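Local coordinates for protein trehalose-6-phosphate phosphatase (Candida albicans, PDB 5DXF) that belongs to glycosyltransferase family 20 and has the GT-B architecture, in which two Rossmann-like domains face each other across a cleft, at residues D358-W363 with V481-N486; G352-L357 with S392-K397. All blocks are in the same frame, centred on the assembly; numbering follows the deposited sequence.

Contact 1. Residues D358-W363 with V481-N486; sequences DMYPEW and VAKTIN
Met359 and Tyr360, where helix 346-359 comes to its end, lie against helix 478-489, with the CA of Met359 7.8 Å from that of Ala482 and the CA of Tyr360 8.0 Å from that of Asn486. Tyr360 is the first residue to leave helical geometry, and the turn that follows, with Trp363 N bonded to Tyr360 O, brings Trp363 back toward the same partner helix.

Asn486 is gripped from two directions. Its amide lies flat over one face of the Tyr360 ring, the two planes only 3° apart, with Asn486 CG 3.4 Å from Tyr360 CE1. Farther back along the side chain, Asn486 CB makes a CH-pi contact 3.8 Å from the centroid of the Tyr360 ring. CG of Asn486 is anti to its backbone N (chi1 -180°), which carries the amide out over the ring and leaves OD1 to accept from Trp363 NE1 at 3.1 Å. That bond is bent, with an N-H...O angle of 136°, and the indole stands steeply to the amide. Asparagine suits the place because one small flat group can stack on an aromatic face and still offer a carbonyl oxygen to an indole N-H.

Met359 fills the other end: its SD rests 3.8 Å from Ala482 CB, a methyl small enough to let the helices come close, while its CE turns back to Lys483, whose aliphatic CG also lies near Tyr360 OH.

The contact joins the end of helix 346-359 and the turn after it to helix 478-489, within the second Rossmann-like domain of the GT-B fold. Ala482 and Asn486 also touch Phe356, Trp363 packs on Met490, and other faces of helix 478-489 meet strands 455-458 and 471-473 through Val481, Thr484 and Ile485.

Contact 2. Residues G352-L357 with S392-K397; sequences GFEIFL and SRINSK
Glu354 and Ile394 bury by far the largest surfaces here, and their CA atoms, 6.2 Å apart, mark the level at which helices 346-359 and 381-398 meet. The two segments run nearly parallel, their axes 17° apart and 10.5 Å distant at closest approach.

Ile394 points into the neighbouring helix and divides its branches among three residues. Its CD1 lies 3.8 Å from Glu354 CB and approaches CD2 of the Phe353 ring obliquely, whereas CG2 meets Leu357 CD1 at 3.7 Å. The division follows from chi1 (-61°), which sets CG2 anti to the backbone N and CG1 anti to the carbonyl carbon, so the two branches diverge. Branching at CB thus lets one side chain touch Phe353, Glu354 and Leu357 together. Leu357 CD1 also sits over one face of the Phe353 ring.

Glu354 serves both the apolar and the charged side of the contact. Its CB packs on Ile394, and its extended chain then carries the carboxylate to a salt bridge with Arg393. Both carboxylate oxygens approach the single atom NH1 of Arg393, which donates a weak hydrogen bond to Glu354 OE2 at 2.9 Å. The carboxylate and guanidinium planes are turned 45° from each other rather than aligned for a paired grip. Long side chains with charged ends suit this outer margin, where the charges can meet toward solvent.

Beneath the helices, Phe353 lies on strand 367-374 and, together with Ile394, on strand 406-409, so these neighbouring crossover helices pack side by side on the parallel sheet of the second Rossmann-like domain.

How the contacts relate
Helix 346-359 belongs to both contacts, meeting helix 381-398 in contact 2 and, toward its C-terminal end, helix 478-489 in contact 1. Their centres are about 11 Å apart. Phe356, which lies in segment 352-357 but faces helix 478-489, touches Trp363, Ile485 and Ala482. Contact 2 is the more buried, with an apolar heart close to the sheet and a salt bridge at its margin. Contact 1 is only partly buried, and relies on an amide stacked on a tyrosine and an indole-to-amide bond. In chain order the segments alternate, and both contacts bring helices from separate parts of the sequence against helix 346-359.

Contact 1. Residues D358-W363 with V481-N486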
ATOM      1  N   ASP A 358     -11.836  16.836 -23.945  1.00 64.49           N
ATOM      2  CA  ASP A 358     -12.936  16.883 -24.887  1.00 63.76           C
ATOM      3  C   ASP A 358     -13.929  17.984 -24.605  1.00 65.70           C
ATOM      4  O   ASP A 358     -14.377  18.669 -25.507  1.00 71.80           O
ATOM      5  CB  ASP A 358     -13.671  15.555 -24.843  1.00 20.00           C
ATOM      6  CG  ASP A 358     -13.322  14.667 -25.993  1.00 20.00           C
ATOM      7  OD1 ASP A 358     -13.861  14.885 -27.086  1.00 20.00           O
ATOM      8  OD2 ASP A 358     -12.516  13.744 -25.811  1.00 20.00           O
ATOM      9  N   MET A 359     -14.268  18.142 -23.337  1.00 62.58           N
ATOM     10  CA  MET A 359     -15.314  19.056 -22.889  1.00 62.73           C
ATOM     11  C   MET A 359     -14.859  20.508 -22.786  1.00 70.66           C
ATOM     12  O   MET A 359     -15.643  21.425 -23.029  1.00 72.27           O
ATOM     13  CB  MET A 359     -15.857  18.602 -21.533  1.00 71.82           C
ATOM     14  CG  MET A 359     -16.625  17.292 -21.576  1.00 67.62           C
ATOM     15  SD  MET A 359     -17.112  16.731 -19.934  1.00 69.37           S
ATOM     16  CE  MET A 359     -18.002  18.163 -19.330  1.00 63.03           C
ATOM     17  N   TYR A 360     -13.599  20.717 -22.421  1.00 67.70           N
ATOM     18  CA  TYR A 360     -13.108  22.067 -22.160  1.00 70.35           C
ATOM     19  C   TYR A 360     -11.959  22.464 -23.082  1.00 71.38           C
ATOM     20  O   TYR A 360     -10.807  22.105 -22.837  1.00 70.83           O
ATOM     21  CB  TYR A 360     -12.672  22.191 -20.698  1.00 65.17           C
ATOM     22  CG  TYR A 360     -13.740  21.764 -19.718  1.00 70.74           C
ATOM     23  CD1 TYR A 360     -14.748  22.639 -19.337  1.00 66.24           C
ATOM     24  CD2 TYR A 360     -13.744  20.484 -19.180  1.00 69.85           C
ATOM     25  CE1 TYR A 360     -15.730  22.252 -18.444  1.00 70.89           C
ATOM     26  CE2 TYR A 360     -14.721  20.087 -18.286  1.00 69.02           C
ATOM     27  CZ  TYR A 360     -15.710  20.975 -17.922  1.00 71.76           C
ATOM     28  OH  TYR A 360     -16.684  20.585 -17.032  1.00 68.09           O
ATOM     29  N   PRO A 361     -12.277  23.216 -24.147  1.00 70.11           N
ATOM     30  CA  PRO A 361     -11.284  23.766 -25.077  1.00 68.75           C
ATOM     31  C   PRO A 361     -10.355  24.762 -24.392  1.00 69.18           C
ATOM     32  O   PRO A 361      -9.244  25.004 -24.863  1.00 69.27           O
ATOM     33  CB  PRO A 361     -12.139  24.467 -26.139  1.00 69.68           C
ATOM     34  CG  PRO A 361     -13.493  23.859 -26.012  1.00 69.91           C
ATOM     35  CD  PRO A 361     -13.652  23.536 -24.563  1.00 69.98           C
ATOM     36  N   GLU A 362     -10.825  25.335 -23.290  1.00 73.57           N
ATOM     37  CA  GLU A 362     -10.063  26.307 -22.517  1.00 77.45           C
ATOM     38  C   GLU A 362      -8.799  25.706 -21.912  1.00 77.93           C
ATOM     39  O   GLU A 362      -7.791  26.394 -21.745  1.00 73.22           O
ATOM     40  CB  GLU A 362     -10.942  26.885 -21.406  1.00 74.22           C
ATOM     41  CG  GLU A 362     -11.788  25.827 -20.714  1.00 75.46           C
ATOM     42  CD  GLU A 362     -12.577  26.373 -19.544  1.00 82.16           C
ATOM     43  OE1 GLU A 362     -12.135  27.372 -18.939  1.00 85.27           O
ATOM     44  OE2 GLU A 362     -13.642  25.801 -19.230  1.00 82.46           O
ATOM     45  N   TRP A 363      -8.857  24.420 -21.587  1.00 77.18           N
ATOM     46  CA  TRP A 363      -7.757  23.756 -20.899  1.00 75.34           C
ATOM     47  C   TRP A 363      -6.846  22.980 -21.846  1.00 68.78           C
ATOM     48  O   TRP A 363      -5.818  22.449 -21.429  1.00 60.81           O
ATOM     49  CB  TRP A 363      -8.301  22.826 -19.816  1.00 67.33           C
ATOM     50  CG  TRP A 363      -8.909  23.561 -18.663  1.00 73.84           C
ATOM     51  CD1 TRP A 363     -10.238  23.710 -18.394  1.00 75.39           C
ATOM     52  CD2 TRP A 363      -8.208  24.260 -17.627  1.00 80.62           C
ATOM     53  NE1 TRP A 363     -10.408  24.452 -17.251  1.00 77.85           N
ATOM     54  CE2 TRP A 363      -9.178  24.803 -16.761  1.00 78.31           C
ATOM     55  CE3 TRP A 363      -6.857  24.479 -17.345  1.00 75.06           C
ATOM     56  CZ2 TRP A 363      -8.839  25.548 -15.635  1.00 78.10           C
ATOM     57  CZ3 TRP A 363      -6.522  25.217 -16.228  1.00 72.44           C
ATOM     58  CH2 TRP A 363      -7.508  25.744 -15.385  1.00 77.59           C
ATOM     59  N   VAL A 481     -15.567  12.682 -13.616  1.00 60.09           N
ATOM     60  CA  VAL A 481     -14.153  12.940 -13.361  1.00 57.81           C
ATOM     61  C   VAL A 481     -13.711  14.214 -14.075  1.00 54.01           C
ATOM     62  O   VAL A 481     -13.008  15.050 -13.504  1.00 55.57           O
ATOM     63  CB  VAL A 481     -13.271  11.758 -13.814  1.00 54.90           C
ATOM     64  CG1 VAL A 481     -11.804  12.157 -13.842  1.00 49.12           C
ATOM     65  CG2 VAL A 481     -13.482  10.554 -12.905  1.00 55.12           C
ATOM     66  N   ALA A 482     -14.142  14.356 -15.325  1.00 49.77           N
ATOM     67  CA  ALA A 482     -13.855  15.545 -16.122  1.00 56.00           C
ATOM     68  C   ALA A 482     -14.391  16.812 -15.458  1.00 60.75           C
ATOM     69  O   ALA A 482     -13.637  17.767 -15.206  1.00 60.88           O
ATOM     70  CB  ALA A 482     -14.445  15.390 -17.510  1.00 58.86           C
ATOM     71  N   LYS A 483     -15.694  16.809 -15.183  1.00 63.00           N
ATOM     72  CA  LYS A 483     -16.348  17.924 -14.502  1.00 71.59           C
ATOM     73  C   LYS A 483     -15.626  18.294 -13.206  1.00 63.62           C
ATOM     74  O   LYS A 483     -15.411  19.474 -12.914  1.00 61.28           O
ATOM     75  CB  LYS A 483     -17.810  17.581 -14.204  1.00 68.18           C
ATOM     76  CG  LYS A 483     -18.733  17.595 -15.417  1.00 77.86           C
ATOM     77  CD  LYS A 483     -20.028  16.852 -15.118  1.00 69.92           C
ATOM     78  CE  LYS A 483     -21.209  17.460 -15.854  1.00 79.72           C
ATOM     79  NZ  LYS A 483     -21.005  17.480 -17.328  1.00 81.81           N
ATOM     80  N   THR A 484     -15.246  17.275 -12.442  1.00 58.09           N
ATOM     81  CA  THR A 484     -14.568  17.465 -11.165  1.00 58.64           C
ATOM     82  C   THR A 484     -13.198  18.104 -11.346  1.00 63.93           C
ATOM     83  O   THR A 484     -12.812  18.977 -10.575  1.00 68.48           O
ATOM     84  CB  THR A 484     -14.401  16.135 -10.411  1.00 51.13           C
ATOM     85  OG1 THR A 484     -15.665  15.465 -10.327  1.00 58.45           O
ATOM     86  CG2 THR A 484     -13.871  16.383  -9.011  1.00 52.63           C
ATOM     87  N   ILE A 485     -12.464  17.658 -12.360  1.00 59.90           N
ATOM     88  CA  ILE A 485     -11.151  18.221 -12.662  1.00 58.37           C
ATOM     89  C   ILE A 485     -11.279  19.701 -13.015  1.00 60.09           C
ATOM     90  O   ILE A 485     -10.524  20.540 -12.506  1.00 59.28           O
ATOM     91  CB  ILE A 485     -10.465  17.454 -13.813  1.00 60.05           C
ATOM     92  CG1 ILE A 485     -10.001  16.076 -13.334  1.00 51.30           C
ATOM     93  CG2 ILE A 485      -9.285  18.238 -14.356  1.00 58.05           C
ATOM     94  CD1 ILE A 485      -9.624  15.139 -14.460  1.00 44.10           C
ATOM     95  N   ASN A 486     -12.247  20.022 -13.872  1.00 63.52           N
ATOM     96  CA  ASN A 486     -12.515  21.420 -14.199  1.00 64.20           C
ATOM     97  C   ASN A 486     -12.848  22.240 -12.951  1.00 64.07           C
ATOM     98  O   ASN A 486     -12.349  23.355 -12.783  1.00 61.64           O
ATOM     99  CB  ASN A 486     -13.650  21.534 -15.219  1.00 67.40           C
ATOM    100  CG  ASN A 486     -13.959  22.976 -15.587  1.00 70.17           C
ATOM    101  OD1 ASN A 486     -13.219  23.610 -16.339  1.00 74.85           O
ATOM    102  ND2 ASN A 486     -15.059  23.500 -15.056  1.00 78.43           N
TER

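Contact 2. Residues G352-L357 with S392-K397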
ATOM      1  N   GLY A 352     -11.092   9.681 -17.979  1.00 42.90           N
ATOM      2  CA  GLY A 352     -11.616  10.915 -17.421  1.00 57.46           C
ATOM      3  C   GLY A 352     -10.862  12.131 -17.928  1.00 53.82           C
ATOM      4  O   GLY A 352     -11.458  13.178 -18.187  1.00 46.39           O
ATOM      5  N   PHE A 353      -9.547  11.989 -18.078  1.00 53.58           N
ATOM      6  CA  PHE A 353      -8.707  13.079 -18.564  1.00 53.21           C
ATOM      7  C   PHE A 353      -9.014  13.399 -20.018  1.00 52.31           C
ATOM      8  O   PHE A 353      -9.081  14.568 -20.408  1.00 53.33           O
ATOM      9  CB  PHE A 353      -7.225  12.733 -18.409  1.00 51.90           C
ATOM     10  CG  PHE A 353      -6.296  13.805 -18.909  1.00 48.23           C
ATOM     11  CD1 PHE A 353      -6.474  15.127 -18.528  1.00 55.30           C
ATOM     12  CD2 PHE A 353      -5.237  13.489 -19.743  1.00 49.37           C
ATOM     13  CE1 PHE A 353      -5.617  16.115 -18.983  1.00 47.33           C
ATOM     14  CE2 PHE A 353      -4.378  14.472 -20.198  1.00 41.71           C
ATOM     15  CZ  PHE A 353      -4.567  15.786 -19.818  1.00 48.98           C
ATOM     16  N   GLU A 354      -9.195  12.355 -20.818  1.00 43.37           N
ATOM     17  CA  GLU A 354      -9.566  12.533 -22.213  1.00 48.71           C
ATOM     18  C   GLU A 354     -10.903  13.252 -22.331  1.00 54.27           C
ATOM     19  O   GLU A 354     -11.016  14.230 -23.072  1.00 62.85           O
ATOM     20  CB  GLU A 354      -9.632  11.191 -22.933  1.00 55.71           C
ATOM     21  CG  GLU A 354     -10.101  11.312 -24.369  1.00 62.01           C
ATOM     22  CD  GLU A 354     -10.111   9.986 -25.087  1.00 62.48           C
ATOM     23  OE1 GLU A 354     -10.054   8.940 -24.406  1.00 59.87           O
ATOM     24  OE2 GLU A 354     -10.173   9.983 -26.336  1.00 63.21           O
ATOM     25  N   ILE A 355     -11.909  12.764 -21.608  1.00 54.32           N
ATOM     26  CA  ILE A 355     -13.215  13.420 -21.591  1.00 59.34           C
ATOM     27  C   ILE A 355     -13.058  14.887 -21.192  1.00 56.57           C
ATOM     28  O   ILE A 355     -13.675  15.770 -21.790  1.00 54.21           O
ATOM     29  CB  ILE A 355     -14.201  12.730 -20.621  1.00 59.22           C
ATOM     30  CG1 ILE A 355     -14.465  11.285 -21.048  1.00 61.49           C
ATOM     31  CG2 ILE A 355     -15.516  13.492 -20.572  1.00 54.03           C
ATOM     32  CD1 ILE A 355     -15.435  11.158 -22.209  1.00 67.62           C
ATOM     33  N   PHE A 356     -12.212  15.137 -20.197  1.00 57.41           N
ATOM     34  CA  PHE A 356     -11.942  16.493 -19.723  1.00 58.44           C
ATOM     35  C   PHE A 356     -11.388  17.383 -20.822  1.00 60.53           C
ATOM     36  O   PHE A 356     -11.788  18.540 -20.952  1.00 60.74           O
ATOM     37  CB  PHE A 356     -10.972  16.459 -18.540  1.00 55.89           C
ATOM     38  CG  PHE A 356     -10.355  17.793 -18.216  1.00 59.97           C
ATOM     39  CD1 PHE A 356     -11.082  18.771 -17.556  1.00 63.47           C
ATOM     40  CD2 PHE A 356      -9.038  18.061 -18.556  1.00 58.98           C
ATOM     41  CE1 PHE A 356     -10.510  19.997 -17.252  1.00 60.97           C
ATOM     42  CE2 PHE A 356      -8.461  19.283 -18.254  1.00 61.12           C
ATOM     43  CZ  PHE A 356      -9.198  20.250 -17.600  1.00 59.16           C
ATOM     44  N   LEU A 357     -10.462  16.843 -21.608  1.00 55.61           N
ATOM     45  CA  LEU A 357      -9.901  17.585 -22.729  1.00 57.56           C
ATOM     46  C   LEU A 357     -10.945  17.809 -23.819  1.00 68.03           C
ATOM     47  O   LEU A 357     -10.932  18.834 -24.502  1.00 59.40           O
ATOM     48  CB  LEU A 357      -8.685  16.854 -23.298  1.00 57.03           C
ATOM     49  CG  LEU A 357      -7.456  16.836 -22.386  1.00 53.18           C
ATOM     50  CD1 LEU A 357      -6.291  16.136 -23.064  1.00 53.90           C
ATOM     51  CD2 LEU A 357      -7.071  18.251 -21.983  1.00 54.40           C
ATOM     52  N   SER A 392      -1.564   7.164 -26.098  1.00 42.03           N
ATOM     53  CA  SER A 392      -1.267   7.432 -27.497  1.00 41.71           C
ATOM     54  C   SER A 392      -2.408   8.187 -28.168  1.00 39.63           C
ATOM     55  O   SER A 392      -2.167   9.093 -28.967  1.00 45.87           O
ATOM     56  CB  SER A 392      -0.986   6.130 -28.251  1.00 37.82           C
ATOM     57  OG  SER A 392       0.230   5.541 -27.825  1.00 49.12           O
ATOM     58  N   ARG A 393      -3.644   7.823 -27.833  1.00 39.99           N
ATOM     59  CA  ARG A 393      -4.817   8.471 -28.416  1.00 44.05           C
ATOM     60  C   ARG A 393      -4.929   9.934 -27.989  1.00 45.84           C
ATOM     61  O   ARG A 393      -5.141  10.820 -28.824  1.00 44.02           O
ATOM     62  CB  ARG A 393      -6.092   7.719 -28.032  1.00 42.42           C
ATOM     63  CG  ARG A 393      -7.261   7.937 -28.984  1.00 58.73           C
ATOM     64  CD  ARG A 393      -8.586   7.626 -28.299  1.00 55.48           C
ATOM     65  NE  ARG A 393      -8.503   6.409 -27.493  1.00 51.35           N
ATOM     66  CZ  ARG A 393      -9.213   6.186 -26.391  1.00 54.27           C
ATOM     67  NH1 ARG A 393     -10.069   7.098 -25.952  1.00 62.61           N
ATOM     68  NH2 ARG A 393      -9.068   5.050 -25.722  1.00 59.80           N
ATOM     69  N   ILE A 394      -4.784  10.179 -26.689  1.00 39.60           N
ATOM     70  CA  ILE A 394      -4.855  11.529 -26.138  1.00 44.89           C
ATOM     71  C   ILE A 394      -3.750  12.424 -26.698  1.00 49.51           C
ATOM     72  O   ILE A 394      -4.008  13.557 -27.106  1.00 48.79           O
ATOM     73  CB  ILE A 394      -4.761  11.517 -24.595  1.00 58.36           C
ATOM     74  CG1 ILE A 394      -5.926  10.729 -23.995  1.00 45.46           C
ATOM     75  CG2 ILE A 394      -4.745  12.932 -24.047  1.00 39.50           C
ATOM     76  CD1 ILE A 394      -5.899  10.659 -22.486  1.00 49.18           C
ATOM     77  N   ASN A 395      -2.523  11.912 -26.723  1.00 46.69           N
ATOM     78  CA  ASN A 395      -1.403  12.682 -27.254  1.00 40.60           C
ATOM     79  C   ASN A 395      -1.524  12.917 -28.756  1.00 45.95           C
ATOM     80  O   ASN A 395      -1.082  13.946 -29.266  1.00 48.71           O
ATOM     81  CB  ASN A 395      -0.076  11.992 -26.939  1.00 35.61           C
ATOM     82  CG  ASN A 395       0.258  12.027 -25.462  1.00 31.93           C
ATOM     83  OD1 ASN A 395      -0.301  12.822 -24.706  1.00 32.70           O
ATOM     84  ND2 ASN A 395       1.181  11.170 -25.044  1.00 31.65           N
ATOM     85  N   SER A 396      -2.115  11.962 -29.465  1.00 44.60           N
ATOM     86  CA  SER A 396      -2.354  12.131 -30.892  1.00 46.62           C
ATOM     87  C   SER A 396      -3.407  13.202 -31.147  1.00 51.30           C
ATOM     88  O   SER A 396      -3.289  13.993 -32.083  1.00 45.90           O
ATOM     89  CB  SER A 396      -2.789  10.812 -31.531  1.00 41.51           C
ATOM     90  OG  SER A 396      -3.286  11.026 -32.841  1.00 55.37           O
ATOM     91  N   LYS A 397      -4.436  13.226 -30.306  1.00 52.49           N
ATOM     92  CA  LYS A 397      -5.557  14.131 -30.526  1.00 58.77           C
ATOM     93  C   LYS A 397      -5.270  15.565 -30.083  1.00 53.26           C
ATOM     94  O   LYS A 397      -5.595  16.512 -30.800  1.00 44.65           O
ATOM     95  CB  LYS A 397      -6.809  13.614 -29.810  1.00 61.51           C
ATOM     96  CG  LYS A 397      -8.027  14.499 -30.015  1.00 64.71           C
ATOM     97  CD  LYS A 397      -9.325  13.747 -29.787  1.00 64.30           C
ATOM     98  CE  LYS A 397     -10.519  14.615 -30.147  1.00 68.14           C
ATOM     99  NZ  LYS A 397     -11.791  13.847 -30.097  1.00 82.05           N
TER